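GGDEF family protein (Vibrio cholerae, PDB 5GZS) is a diguanylate cyclase, probably making cyclic di-GMP, whose periplasmic portion binds arginine in one of two regions related to family 3 solute-binding proteins. Local coordinates at residues Ala25-Leu30 and Glu183-Ser188; Val222-Arg227 and Asn420-Thr425; Phe359-Gln364 and Asn373-Tyr378. All coordinates share one frame; numbering follows the deposited sequence.

Contact 1: Ala25-Leu30 and Glu183-Ser188; sequences AHHFNL and EKYAHS
His-27 and Tyr-185 mark the closest approach of two backbones, with CA atoms 8.8 Å apart. They lie near the C-terminal ends of helix 15-28 and helix 176-186. At this spacing side chains, not backbone, bridge the two segments. The result is an aromatic cluster of His-27, Phe-28 and Tyr-185 on the surface of the first region related to periplasmic solute-binding proteins, the one that holds arginine. The imidazole of His-27 and the phenol of Tyr-185 form an offset stack. Their centroids are 4.0 Å apart and their planes meet at 21°. Tyr-185 CE1 sits over the centre of the imidazole. Both rings leave their helices with CG anti to the backbone N (chi1 -173° for His-27, 169° for Tyr-185), which points the two rings at each other. Phe-28 adds a looser apolar contact. Its ring is oblique to the phenol, and CE2 lies 3.9 Å from Tyr-185 CB. The Tyr-185 hydroxyl hydrogen-bonds to Ser-23 OG, one turn earlier on the histidine's helix. The Tyr-185 carbonyl is also occupied: Tyr-185 O accepts from Ser-188 N and, at 2.7 Å, from Ser-188 OG.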
ATOM      1  N   ALA A  25     -43.883  -6.592  -2.934  1.00 41.15           N
ATOM      2  CA  ALA A  25     -45.234  -6.453  -3.470  1.00 38.85           C
ATOM      3  C   ALA A  25     -46.002  -7.661  -3.036  1.00 34.54           C
ATOM      4  O   ALA A  25     -47.124  -7.566  -2.550  1.00 32.29           O
ATOM      5  CB  ALA A  25     -45.235  -6.346  -4.969  1.00 31.81           C
ATOM      6  N   HIS A  26     -45.376  -8.795  -3.172  1.00 31.65           N
ATOM      7  CA  HIS A  26     -46.006 -10.035  -2.931  1.00 29.76           C
ATOM      8  C   HIS A  26     -46.183 -10.287  -1.465  1.00 40.64           C
ATOM      9  O   HIS A  26     -47.165 -10.852  -1.052  1.00 44.04           O
ATOM     10  CB  HIS A  26     -45.190 -11.126  -3.558  1.00 28.47           C
ATOM     11  CG  HIS A  26     -45.750 -12.485  -3.344  1.00 45.97           C
ATOM     12  ND1 HIS A  26     -46.797 -12.976  -4.075  1.00 27.81           N
ATOM     13  CD2 HIS A  26     -45.424 -13.451  -2.469  1.00 39.52           C
ATOM     14  CE1 HIS A  26     -47.077 -14.191  -3.671  1.00 27.32           C
ATOM     15  NE2 HIS A  26     -46.263 -14.497  -2.693  1.00 37.44           N
ATOM     16  N   HIS A  27     -45.227  -9.872  -0.667  1.00 34.88           N
ATOM     17  CA  HIS A  27     -45.292 -10.204   0.739  1.00 39.74           C
ATOM     18  C   HIS A  27     -46.386  -9.399   1.436  1.00 45.54           C
ATOM     19  O   HIS A  27     -47.121  -9.947   2.265  1.00 46.70           O
ATOM     20  CB  HIS A  27     -43.947  -9.965   1.406  1.00 40.48           C
ATOM     21  CG  HIS A  27     -43.880 -10.448   2.822  1.00 49.22           C
ATOM     22  ND1 HIS A  27     -43.927  -9.590   3.905  1.00 33.83           N
ATOM     23  CD2 HIS A  27     -43.726 -11.693   3.331  1.00 31.99           C
ATOM     24  CE1 HIS A  27     -43.811 -10.287   5.019  1.00 34.24           C
ATOM     25  NE2 HIS A  27     -43.676 -11.564   4.698  1.00 38.12           N
ATOM     26  N   PHE A  28     -46.496  -8.112   1.093  1.00 44.14           N
ATOM     27  CA  PHE A  28     -47.514  -7.237   1.683  1.00 48.02           C
ATOM     28  C   PHE A  28     -48.787  -7.084   0.828  1.00 48.72           C
ATOM     29  O   PHE A  28     -49.663  -6.295   1.173  1.00 45.40           O
ATOM     30  CB  PHE A  28     -46.930  -5.851   1.940  1.00 40.97           C
ATOM     31  CG  PHE A  28     -45.901  -5.823   3.013  1.00 40.74           C
ATOM     32  CD1 PHE A  28     -46.238  -6.152   4.316  1.00 37.44           C
ATOM     33  CD2 PHE A  28     -44.592  -5.451   2.729  1.00 42.34           C
ATOM     34  CE1 PHE A  28     -45.281  -6.119   5.320  1.00 42.81           C
ATOM     35  CE2 PHE A  28     -43.623  -5.413   3.730  1.00 40.04           C
ATOM     36  CZ  PHE A  28     -43.966  -5.740   5.026  1.00 40.28           C
ATOM     37  N   ASN A  29     -48.883  -7.825  -0.275  1.00 46.16           N
ATOM     38  CA  ASN A  29     -50.021  -7.705  -1.180  1.00 43.65           C
ATOM     39  C   ASN A  29     -50.165  -6.260  -1.687  1.00 39.55           C
ATOM     40  O   ASN A  29     -51.231  -5.662  -1.548  1.00 41.50           O
ATOM     41  CB  ASN A  29     -51.306  -8.167  -0.469  1.00 46.26           C
ATOM     42  CG  ASN A  29     -52.490  -8.347  -1.414  1.00 51.66           C
ATOM     43  OD1 ASN A  29     -52.435  -7.995  -2.593  1.00 51.50           O
ATOM     44  ND2 ASN A  29     -53.584  -8.885  -0.879  1.00 54.90           N
ATOM     45  N   LEU A  30     -49.099  -5.703  -2.266  1.00 38.24           N
ATOM     46  CA  LEU A  30     -49.111  -4.308  -2.731  1.00 39.52           C
ATOM     47  C   LEU A  30     -49.125  -4.231  -4.250  1.00 38.65           C
ATOM     48  O   LEU A  30     -48.471  -5.021  -4.921  1.00 43.83           O
ATOM     49  CB  LEU A  30     -47.894  -3.536  -2.207  1.00 41.27           C
ATOM     50  CG  LEU A  30     -47.607  -3.597  -0.708  1.00 46.24           C
ATOM     51  CD1 LEU A  30     -46.244  -3.017  -0.407  1.00 38.26           C
ATOM     52  CD2 LEU A  30     -48.670  -2.856   0.061  1.00 54.01           C
ATOM     53  N   GLU A 183     -38.744  -1.584   5.266  1.00 48.35           N
ATOM     54  CA  GLU A 183     -37.422  -1.657   5.858  1.00 49.25           C
ATOM     55  C   GLU A 183     -37.243  -2.930   6.671  1.00 50.46           C
ATOM     56  O   GLU A 183     -36.284  -3.674   6.455  1.00 54.72           O
ATOM     57  CB  GLU A 183     -37.156  -0.447   6.747  1.00 55.33           C
ATOM     58  CG  GLU A 183     -35.718  -0.390   7.209  1.00 60.84           C
ATOM     59  CD  GLU A 183     -35.409   0.847   8.037  1.00 63.55           C
ATOM     60  OE1 GLU A 183     -35.006   0.689   9.208  1.00 67.01           O
ATOM     61  OE2 GLU A 183     -35.553   1.971   7.517  1.00 62.19           O
ATOM     62  N   LYS A 184     -38.176  -3.196   7.579  1.00 42.89           N
ATOM     63  CA  LYS A 184     -38.036  -4.339   8.479  1.00 42.69           C
ATOM     64  C   LYS A 184     -38.093  -5.675   7.738  1.00 49.37           C
ATOM     65  O   LYS A 184     -37.450  -6.657   8.134  1.00 45.79           O
ATOM     66  CB  LYS A 184     -39.110  -4.290   9.561  1.00 50.11           C
ATOM     67  CG  LYS A 184     -39.006  -5.413  10.613  1.00 68.64           C
ATOM     68  CD  LYS A 184     -40.077  -5.263  11.724  1.00 71.68           C
ATOM     69  CE  LYS A 184     -40.159  -6.488  12.652  1.00 76.86           C
ATOM     70  NZ  LYS A 184     -38.931  -6.727  13.480  1.00 77.65           N
ATOM     71  N   TYR A 185     -38.857  -5.709   6.650  1.00 47.71           N
ATOM     72  CA  TYR A 185     -39.001  -6.930   5.869  1.00 41.79           C
ATOM     73  C   TYR A 185     -37.713  -7.219   5.096  1.00 51.46           C
ATOM     74  O   TYR A 185     -37.300  -8.386   4.955  1.00 35.18           O
ATOM     75  CB  TYR A 185     -40.195  -6.805   4.914  1.00 38.75           C
ATOM     76  CG  TYR A 185     -40.286  -7.899   3.878  1.00 35.13           C
ATOM     77  CD1 TYR A 185     -40.636  -9.206   4.236  1.00 35.97           C
ATOM     78  CD2 TYR A 185     -40.036  -7.630   2.544  1.00 38.03           C
ATOM     79  CE1 TYR A 185     -40.712 -10.199   3.296  1.00 33.17           C
ATOM     80  CE2 TYR A 185     -40.123  -8.627   1.593  1.00 38.50           C
ATOM     81  CZ  TYR A 185     -40.469  -9.898   1.971  1.00 32.34           C
ATOM     82  OH  TYR A 185     -40.538 -10.876   1.015  1.00 31.07           O
ATOM     83  N   ALA A 186     -37.087  -6.143   4.608  1.00 44.45           N
ATOM     84  CA  ALA A 186     -35.905  -6.235   3.751  1.00 40.68           C
ATOM     85  C   ALA A 186     -34.714  -6.772   4.516  1.00 47.25           C
ATOM     86  O   ALA A 186     -33.820  -7.394   3.941  1.00 44.36           O
ATOM     87  CB  ALA A 186     -35.573  -4.889   3.180  1.00 36.65           C
ATOM     88  N   HIS A 187     -34.706  -6.517   5.823  1.00 47.88           N
ATOM     89  CA  HIS A 187     -33.595  -6.917   6.671  1.00 42.64           C
ATOM     90  C   HIS A 187     -33.744  -8.348   7.139  1.00 45.23           C
ATOM     91  O   HIS A 187     -32.841  -8.890   7.792  1.00 44.49           O
ATOM     92  CB  HIS A 187     -33.480  -5.989   7.862  1.00 38.24           C
ATOM     93  CG  HIS A 187     -32.804  -4.693   7.539  1.00 59.83           C
ATOM     94  ND1 HIS A 187     -33.183  -3.488   8.095  1.00 56.14           N
ATOM     95  CD2 HIS A 187     -31.769  -4.416   6.708  1.00 59.16           C
ATOM     96  CE1 HIS A 187     -32.410  -2.526   7.623  1.00 57.95           C
ATOM     97  NE2 HIS A 187     -31.541  -3.063   6.783  1.00 61.03           N
ATOM     98  N   SER A 188     -34.878  -8.955   6.799  1.00 35.75           N
ATOM     99  CA  SER A 188     -35.156 -10.314   7.243  1.00 42.31           C
ATOM    100  C   SER A 188     -34.104 -11.276   6.686  1.00 45.18           C
ATOM    101  O   SER A 188     -33.560 -11.062   5.607  1.00 33.34           O
ATOM    102  CB  SER A 188     -36.577 -10.759   6.827  1.00 36.69           C
ATOM    103  OG  SER A 188     -36.685 -10.994   5.428  1.00 33.46           O
TER

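Contact 2: Val222-Arg227 and Asn420-Thr425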
ATOM      1  N   VAL A 222     -12.166 -24.849 -28.490  1.00 36.09           N
ATOM      2  CA  VAL A 222     -12.525 -25.260 -27.133  1.00 35.08           C
ATOM      3  C   VAL A 222     -12.617 -26.793 -26.915  1.00 50.75           C
ATOM      4  O   VAL A 222     -12.853 -27.233 -25.779  1.00 46.09           O
ATOM      5  CB  VAL A 222     -13.890 -24.655 -26.692  1.00 41.12           C
ATOM      6  CG1 VAL A 222     -14.046 -23.194 -27.173  1.00 41.22           C
ATOM      7  CG2 VAL A 222     -15.039 -25.513 -27.202  1.00 33.29           C
ATOM      8  N   GLN A 223     -12.459 -27.600 -27.973  1.00 36.37           N
ATOM      9  CA  GLN A 223     -12.409 -29.047 -27.780  1.00 35.00           C
ATOM     10  C   GLN A 223     -10.984 -29.462 -27.435  1.00 45.11           C
ATOM     11  O   GLN A 223     -10.732 -30.610 -27.062  1.00 51.86           O
ATOM     12  CB  GLN A 223     -12.882 -29.821 -29.012  1.00 40.56           C
ATOM     13  CG  GLN A 223     -14.354 -29.687 -29.333  1.00 50.19           C
ATOM     14  CD  GLN A 223     -15.242 -29.739 -28.099  1.00 60.89           C
ATOM     15  OE1 GLN A 223     -15.221 -30.700 -27.332  1.00 70.15           O
ATOM     16  NE2 GLN A 223     -16.023 -28.689 -27.898  1.00 60.67           N
ATOM     17  N   ARG A 224     -10.039 -28.541 -27.568  1.00 40.55           N
ATOM     18  CA  ARG A 224      -8.667 -28.891 -27.260  1.00 37.40           C
ATOM     19  C   ARG A 224      -8.408 -28.923 -25.749  1.00 36.39           C
ATOM     20  O   ARG A 224      -8.710 -27.964 -25.030  1.00 33.64           O
ATOM     21  CB  ARG A 224      -7.714 -27.920 -27.944  1.00 38.86           C
ATOM     22  CG  ARG A 224      -6.350 -27.905 -27.326  1.00 39.89           C
ATOM     23  CD  ARG A 224      -5.335 -27.349 -28.278  1.00 46.66           C
ATOM     24  NE  ARG A 224      -3.995 -27.540 -27.740  1.00 59.45           N
ATOM     25  CZ  ARG A 224      -2.891 -27.143 -28.353  1.00 67.27           C
ATOM     26  NH1 ARG A 224      -2.972 -26.529 -29.529  1.00 72.25           N
ATOM     27  NH2 ARG A 224      -1.713 -27.359 -27.790  1.00 68.87           N
ATOM     28  N   VAL A 225      -7.857 -30.032 -25.265  1.00 39.23           N
ATOM     29  CA  VAL A 225      -7.526 -30.148 -23.845  1.00 43.11           C
ATOM     30  C   VAL A 225      -6.198 -29.461 -23.519  1.00 38.65           C
ATOM     31  O   VAL A 225      -5.129 -29.971 -23.845  1.00 41.22           O
ATOM     32  CB  VAL A 225      -7.454 -31.620 -23.408  1.00 45.48           C
ATOM     33  CG1 VAL A 225      -7.071 -31.719 -21.933  1.00 26.85           C
ATOM     34  CG2 VAL A 225      -8.794 -32.325 -23.687  1.00 27.91           C
ATOM     35  N   LEU A 226      -6.269 -28.297 -22.887  1.00 33.91           N
ATOM     36  CA  LEU A 226      -5.071 -27.567 -22.504  1.00 30.10           C
ATOM     37  C   LEU A 226      -4.249 -28.313 -21.465  1.00 31.11           C
ATOM     38  O   LEU A 226      -4.769 -28.665 -20.408  1.00 42.98           O
ATOM     39  CB  LEU A 226      -5.455 -26.197 -21.953  1.00 28.87           C
ATOM     40  CG  LEU A 226      -6.208 -25.303 -22.938  1.00 29.18           C
ATOM     41  CD1 LEU A 226      -6.445 -23.941 -22.304  1.00 26.05           C
ATOM     42  CD2 LEU A 226      -5.411 -25.182 -24.243  1.00 27.09           C
ATOM     43  N   ARG A 227      -2.968 -28.534 -21.742  1.00 28.98           N
ATOM     44  CA  ARG A 227      -2.087 -29.166 -20.751  1.00 31.75           C
ATOM     45  C   ARG A 227      -1.413 -28.142 -19.828  1.00 37.37           C
ATOM     46  O   ARG A 227      -0.775 -27.195 -20.278  1.00 48.80           O
ATOM     47  CB  ARG A 227      -1.039 -30.033 -21.448  1.00 30.52           C
ATOM     48  CG  ARG A 227      -1.695 -31.064 -22.362  1.00 32.86           C
ATOM     49  CD  ARG A 227      -0.701 -32.001 -23.053  1.00 40.48           C
ATOM     50  NE  ARG A 227      -0.289 -33.120 -22.208  1.00 32.98           N
ATOM     51  CZ  ARG A 227       0.865 -33.147 -21.563  1.00 37.98           C
ATOM     52  NH1 ARG A 227       1.698 -32.122 -21.683  1.00 37.19           N
ATOM     53  NH2 ARG A 227       1.181 -34.182 -20.800  1.00 37.89           N
ATOM     54  N   ASN A 420       3.126 -19.442 -28.595  1.00 32.63           N
ATOM     55  CA  ASN A 420       2.615 -19.729 -29.932  1.00 37.82           C
ATOM     56  C   ASN A 420       1.275 -19.008 -30.059  1.00 32.54           C
ATOM     57  O   ASN A 420       0.862 -18.395 -29.093  1.00 31.90           O
ATOM     58  CB  ASN A 420       2.519 -21.250 -30.175  1.00 32.93           C
ATOM     59  CG  ASN A 420       1.757 -21.982 -29.083  1.00 40.57           C
ATOM     60  OD1 ASN A 420       0.814 -21.457 -28.474  1.00 31.07           O
ATOM     61  ND2 ASN A 420       2.177 -23.216 -28.829  1.00 47.96           N
ATOM     62  N   PRO A 421       0.622 -19.055 -31.247  1.00 32.95           N
ATOM     63  CA  PRO A 421      -0.631 -18.325 -31.441  1.00 32.64           C
ATOM     64  C   PRO A 421      -1.712 -18.628 -30.403  1.00 39.32           C
ATOM     65  O   PRO A 421      -2.311 -17.691 -29.856  1.00 31.03           O
ATOM     66  CB  PRO A 421      -1.069 -18.779 -32.833  1.00 34.43           C
ATOM     67  CG  PRO A 421       0.213 -18.995 -33.562  1.00 34.40           C
ATOM     68  CD  PRO A 421       1.115 -19.606 -32.531  1.00 33.95           C
ATOM     69  N   LEU A 422      -1.957 -19.906 -30.124  1.00 39.79           N
ATOM     70  CA  LEU A 422      -2.916 -20.256 -29.084  1.00 36.33           C
ATOM     71  C   LEU A 422      -2.613 -19.543 -27.749  1.00 29.80           C
ATOM     72  O   LEU A 422      -3.510 -18.992 -27.113  1.00 29.20           O
ATOM     73  CB  LEU A 422      -2.949 -21.766 -28.877  1.00 34.05           C
ATOM     74  CG  LEU A 422      -3.958 -22.204 -27.813  1.00 35.44           C
ATOM     75  CD1 LEU A 422      -5.359 -21.680 -28.133  1.00 28.47           C
ATOM     76  CD2 LEU A 422      -3.944 -23.701 -27.666  1.00 34.08           C
ATOM     77  N   GLY A 423      -1.357 -19.529 -27.336  1.00 29.67           N
ATOM     78  CA  GLY A 423      -0.990 -18.925 -26.067  1.00 29.39           C
ATOM     79  C   GLY A 423      -1.166 -17.418 -26.090  1.00 36.63           C
ATOM     80  O   GLY A 423      -1.571 -16.808 -25.090  1.00 29.99           O
ATOM     81  N   ALA A 424      -0.872 -16.816 -27.242  1.00 30.52           N
ATOM     82  CA  ALA A 424      -1.117 -15.394 -27.464  1.00 31.01           C
ATOM     83  C   ALA A 424      -2.600 -15.038 -27.283  1.00 31.76           C
ATOM     84  O   ALA A 424      -2.928 -13.937 -26.862  1.00 31.78           O
ATOM     85  CB  ALA A 424      -0.650 -14.990 -28.839  1.00 32.14           C
ATOM     86  N   THR A 425      -3.497 -15.966 -27.596  1.00 29.82           N
ATOM     87  CA  THR A 425      -4.917 -15.696 -27.479  1.00 29.28           C
ATOM     88  C   THR A 425      -5.349 -16.044 -26.068  1.00 38.78           C
ATOM     89  O   THR A 425      -6.189 -15.362 -25.478  1.00 44.86           O
ATOM     90  CB  THR A 425      -5.750 -16.494 -28.521  1.00 29.23           C
ATOM     91  OG1 THR A 425      -5.584 -15.910 -29.816  1.00 50.42           O
ATOM     92  CG2 THR A 425      -7.228 -16.472 -28.176  1.00 28.50           C
TER
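Leu-422 meets Arg-224 and Leu-226 through a single methyl, CD2. This methyl lies over one face of the Arg-224 guanidinium, 3.4 Å above its plane and offset toward the rim. The nearest atoms are Leu-422 CD2 and Arg-224 NH1, 3.5 Å apart. The same methyl touches Leu-226 CD2 at 4.0 Å, an ordinary apolar contact with a buried side chain. Arg-224 and Leu-422 approach each other from opposite directions. Arg-224 runs extended from CG to NE, which carries its flat end across to the helix. Leu-422 has CG anti to its own backbone N (chi1 -179°) and reaches back toward the arginine.

The next shell helps position the arginine and the helix turn. Arg-224 NH2 forms a salt bridge with Asp-287 OD1. The other carboxylate oxygen, Asp-287 OD2, accepts from Arg-227 N, so Asp-287 links the Arg-224 side chain to the backbone of Arg-227. On the helix side, Asn-420 is the N-cap. Its OD1 accepts from Gly-423 N at 3.1 Å, with an N-H...O angle of 155°. This bond caps the first turn and probably steadies it.

Leu-226 also makes backbone bonds to Lys-263 and to Glu-265, the latter on the adjoining strand 264-266. The arrangement is helix packing at the margin of a mixed sheet in an alpha/beta domain: the capped N-terminal turn of helix 421-435 against Leu-226 of strand 226-230 and the loop leading into it.

Contact 3: Phe359-Gln364 and Asn373-Tyr378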
ATOM      1  N   PHE A 359      26.134 -15.769  -3.104  1.00 69.85           N
ATOM      2  CA  PHE A 359      26.530 -17.177  -3.129  1.00 67.78           C
ATOM      3  C   PHE A 359      25.389 -17.956  -3.762  1.00 66.73           C
ATOM      4  O   PHE A 359      24.238 -17.812  -3.339  1.00 69.43           O
ATOM      5  CB  PHE A 359      26.839 -17.700  -1.726  1.00 55.90           C
ATOM      6  CG  PHE A 359      28.044 -17.063  -1.098  1.00 71.30           C
ATOM      7  CD1 PHE A 359      27.935 -15.888  -0.364  1.00 72.06           C
ATOM      8  CD2 PHE A 359      29.292 -17.641  -1.245  1.00 71.85           C
ATOM      9  CE1 PHE A 359      29.053 -15.306   0.211  1.00 70.95           C
ATOM     10  CE2 PHE A 359      30.404 -17.074  -0.681  1.00 70.25           C
ATOM     11  CZ  PHE A 359      30.295 -15.905   0.052  1.00 68.64           C
ATOM     12  N   SER A 360      25.690 -18.755  -4.784  1.00 69.32           N
ATOM     13  CA  SER A 360      24.627 -19.440  -5.511  1.00 78.65           C
ATOM     14  C   SER A 360      24.557 -20.915  -5.158  1.00 66.64           C
ATOM     15  O   SER A 360      25.567 -21.543  -4.839  1.00 74.44           O
ATOM     16  CB  SER A 360      24.800 -19.272  -7.024  1.00 89.72           C
ATOM     17  OG  SER A 360      25.302 -17.984  -7.346  1.00 91.59           O
ATOM     18  N   TYR A 361      23.347 -21.451  -5.207  1.00 59.00           N
ATOM     19  CA  TYR A 361      23.125 -22.842  -4.899  1.00 63.23           C
ATOM     20  C   TYR A 361      22.194 -23.438  -5.919  1.00 71.22           C
ATOM     21  O   TYR A 361      21.565 -22.727  -6.714  1.00 63.31           O
ATOM     22  CB  TYR A 361      22.548 -23.015  -3.498  1.00 59.55           C
ATOM     23  CG  TYR A 361      23.517 -22.665  -2.419  1.00 59.44           C
ATOM     24  CD1 TYR A 361      23.657 -21.350  -1.986  1.00 56.29           C
ATOM     25  CD2 TYR A 361      24.315 -23.639  -1.844  1.00 62.47           C
ATOM     26  CE1 TYR A 361      24.562 -21.015  -0.992  1.00 64.46           C
ATOM     27  CE2 TYR A 361      25.227 -23.317  -0.843  1.00 72.40           C
ATOM     28  CZ  TYR A 361      25.341 -22.001  -0.422  1.00 70.85           C
ATOM     29  OH  TYR A 361      26.234 -21.678   0.562  1.00 73.64           O
ATOM     30  N   ALA A 362      22.110 -24.759  -5.866  1.00 75.89           N
ATOM     31  CA  ALA A 362      21.357 -25.531  -6.833  1.00 75.42           C
ATOM     32  C   ALA A 362      19.908 -25.651  -6.406  1.00 75.76           C
ATOM     33  O   ALA A 362      19.018 -25.842  -7.231  1.00 84.27           O
ATOM     34  CB  ALA A 362      21.990 -26.916  -6.996  1.00 64.43           C
ATOM     35  N   SER A 363      19.672 -25.527  -5.105  1.00 72.70           N
ATOM     36  CA  SER A 363      18.343 -25.767  -4.561  1.00 67.42           C
ATOM     37  C   SER A 363      18.079 -25.008  -3.271  1.00 68.94           C
ATOM     38  O   SER A 363      19.000 -24.497  -2.632  1.00 67.44           O
ATOM     39  CB  SER A 363      18.142 -27.261  -4.312  1.00 59.51           C
ATOM     40  OG  SER A 363      19.121 -27.739  -3.402  1.00 61.12           O
ATOM     41  N   GLN A 364      16.801 -24.970  -2.905  1.00 64.29           N
ATOM     42  CA  GLN A 364      16.349 -24.395  -1.657  1.00 60.50           C
ATOM     43  C   GLN A 364      16.963 -25.177  -0.499  1.00 58.81           C
ATOM     44  O   GLN A 364      17.594 -24.593   0.403  1.00 72.51           O
ATOM     45  CB  GLN A 364      14.826 -24.418  -1.597  1.00 62.81           C
ATOM     46  CG  GLN A 364      14.223 -23.288  -0.769  1.00 70.93           C
ATOM     47  CD  GLN A 364      12.937 -23.699  -0.072  1.00 78.98           C
ATOM     48  OE1 GLN A 364      12.822 -24.808   0.465  1.00 87.06           O
ATOM     49  NE2 GLN A 364      11.948 -22.821  -0.113  1.00 77.19           N
ATOM     50  N   ASN A 373      24.603 -24.329   8.280  1.00 75.67           N
ATOM     51  CA  ASN A 373      26.025 -24.642   8.454  1.00 82.53           C
ATOM     52  C   ASN A 373      26.911 -23.394   8.630  1.00 69.66           C
ATOM     53  O   ASN A 373      28.132 -23.512   8.666  1.00 71.12           O
ATOM     54  CB  ASN A 373      26.536 -25.478   7.265  1.00 81.12           C
ATOM     55  CG  ASN A 373      25.850 -26.850   7.151  1.00 79.78           C
ATOM     56  OD1 ASN A 373      24.744 -27.061   7.657  1.00 83.79           O
ATOM     57  ND2 ASN A 373      26.507 -27.781   6.468  1.00 73.11           N
ATOM     58  N   LYS A 374      26.295 -22.211   8.749  1.00 71.48           N
ATOM     59  CA  LYS A 374      27.003 -20.915   8.816  1.00 70.16           C
ATOM     60  C   LYS A 374      27.926 -20.664   7.609  1.00 75.30           C
ATOM     61  O   LYS A 374      28.823 -19.816   7.662  1.00 73.53           O
ATOM     62  CB  LYS A 374      27.819 -20.793  10.108  1.00 69.76           C
ATOM     63  CG  LYS A 374      27.001 -20.844  11.387  1.00 70.67           C
ATOM     64  CD  LYS A 374      27.906 -20.906  12.611  1.00 77.02           C
ATOM     65  CE  LYS A 374      27.125 -21.227  13.880  1.00 81.39           C
ATOM     66  NZ  LYS A 374      26.214 -20.116  14.285  1.00 82.76           N
ATOM     67  N   GLU A 375      27.703 -21.423   6.537  1.00 71.51           N
ATOM     68  CA  GLU A 375      28.312 -21.171   5.234  1.00 75.04           C
ATOM     69  C   GLU A 375      27.949 -19.770   4.762  1.00 74.18           C
ATOM     70  O   GLU A 375      28.729 -19.093   4.084  1.00 70.26           O
ATOM     71  CB  GLU A 375      27.817 -22.200   4.214  1.00 81.67           C
ATOM     72  CG  GLU A 375      28.850 -23.210   3.745  1.00 83.59           C
ATOM     73  CD  GLU A 375      28.385 -23.960   2.518  1.00 77.44           C
ATOM     74  OE1 GLU A 375      28.520 -23.397   1.408  1.00 75.98           O
ATOM     75  OE2 GLU A 375      27.892 -25.102   2.659  1.00 76.52           O
ATOM     76  N   VAL A 376      26.738 -19.366   5.147  1.00 75.31           N
ATOM     77  CA  VAL A 376      26.114 -18.116   4.748  1.00 71.52           C
ATOM     78  C   VAL A 376      25.280 -17.567   5.928  1.00 69.80           C
ATOM     79  O   VAL A 376      24.957 -18.301   6.873  1.00 66.71           O
ATOM     80  CB  VAL A 376      25.227 -18.332   3.505  1.00 70.81           C
ATOM     81  CG1 VAL A 376      23.888 -18.949   3.894  1.00 63.57           C
ATOM     82  CG2 VAL A 376      25.062 -17.049   2.707  1.00 74.16           C
ATOM     83  N   ASP A 377      24.935 -16.282   5.881  1.00 67.05           N
ATOM     84  CA  ASP A 377      24.294 -15.630   7.027  1.00 66.82           C
ATOM     85  C   ASP A 377      22.847 -15.199   6.811  1.00 66.33           C
ATOM     86  O   ASP A 377      22.085 -15.104   7.780  1.00 66.59           O
ATOM     87  CB  ASP A 377      25.107 -14.419   7.436  1.00 63.34           C
ATOM     88  CG  ASP A 377      26.529 -14.777   7.810  1.00 68.50           C
ATOM     89  OD1 ASP A 377      26.764 -15.054   9.005  1.00 69.51           O
ATOM     90  OD2 ASP A 377      27.407 -14.775   6.916  1.00 65.98           O
ATOM     91  N   TYR A 378      22.488 -14.917   5.555  1.00 57.40           N
ATOM     92  CA  TYR A 378      21.132 -14.516   5.160  1.00 56.69           C
ATOM     93  C   TYR A 378      20.786 -15.159   3.826  1.00 57.57           C
ATOM     94  O   TYR A 378      21.585 -15.117   2.888  1.00 62.14           O
ATOM     95  CB  TYR A 378      20.988 -12.987   5.021  1.00 58.30           C
ATOM     96  CG  TYR A 378      21.172 -12.158   6.291  1.00 63.44           C
ATOM     97  CD1 TYR A 378      22.416 -11.675   6.659  1.00 58.71           C
ATOM     98  CD2 TYR A 378      20.089 -11.834   7.092  1.00 66.18           C
ATOM     99  CE1 TYR A 378      22.572 -10.913   7.806  1.00 64.67           C
ATOM    100  CE2 TYR A 378      20.236 -11.076   8.236  1.00 58.60           C
ATOM    101  CZ  TYR A 378      21.478 -10.618   8.595  1.00 60.87           C
ATOM    102  OH  TYR A 378      21.622  -9.854   9.744  1.00 61.91           O
TER
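Val-376 and Phe-359 form the inner, apolar part of this contact. The CA atoms of these two residues are 7.9 Å apart, and both side chains start out toward the opposite segment. Val-376 is buried, with Ala-370 against it. Its CG2 approaches Phe-359 CD1 at 4.4 Å, obliquely to the ring.

The solvent side is polar. Tyr-361 OH donates a hydrogen bond of 3.0 Å to OE1 of the exposed Glu-375. The carboxylate oxygen lies at the edge of the phenol ring, near its plane. The hydroxyl, in turn, meets OE1 from above the carboxylate plane, 65° out of it. The ring and carboxylate planes are 50° apart. With CG beside the backbone N (chi1 -68°), the tyrosine ring extends across to the loop. Glu-375 runs extended beyond CG to meet it.

Ala-370 also lies against Tyr-361 and Glu-375, so helix 364-372 backs both parts. That helix is the link of a beta-alpha-beta crossover. It joins the short, weakly bonded strand 359-361, outermost in the mixed sheet within this chain, to strand 378-382, with strand 337-340 between them. Phe-359 is bonded through its backbone to Ile-337 and Val-339 of that middle strand.

Contact 1 belongs to the first solute-binding-like region, and contact 3 to the second. They lie on opposite sides of the chain's centre, about 67 Å apart between centres. Contact 1 is a surface contact between two helix ends. Contacts 2 and 3 are partly buried, each with one buried residue among those that touch. Contact 2 joins a helix N-terminus to a strand and the loop before it. Contact 3 joins an edge strand to a loop and is nested within the chain closed by contact 2. The three share no helix or strand. Their chemistry differs accordingly: aromatic stacking in contact 1, a methyl against a guanidinium in contact 2, and a tyrosine-carboxylate hydrogen bond beside apolar packing in contact 3.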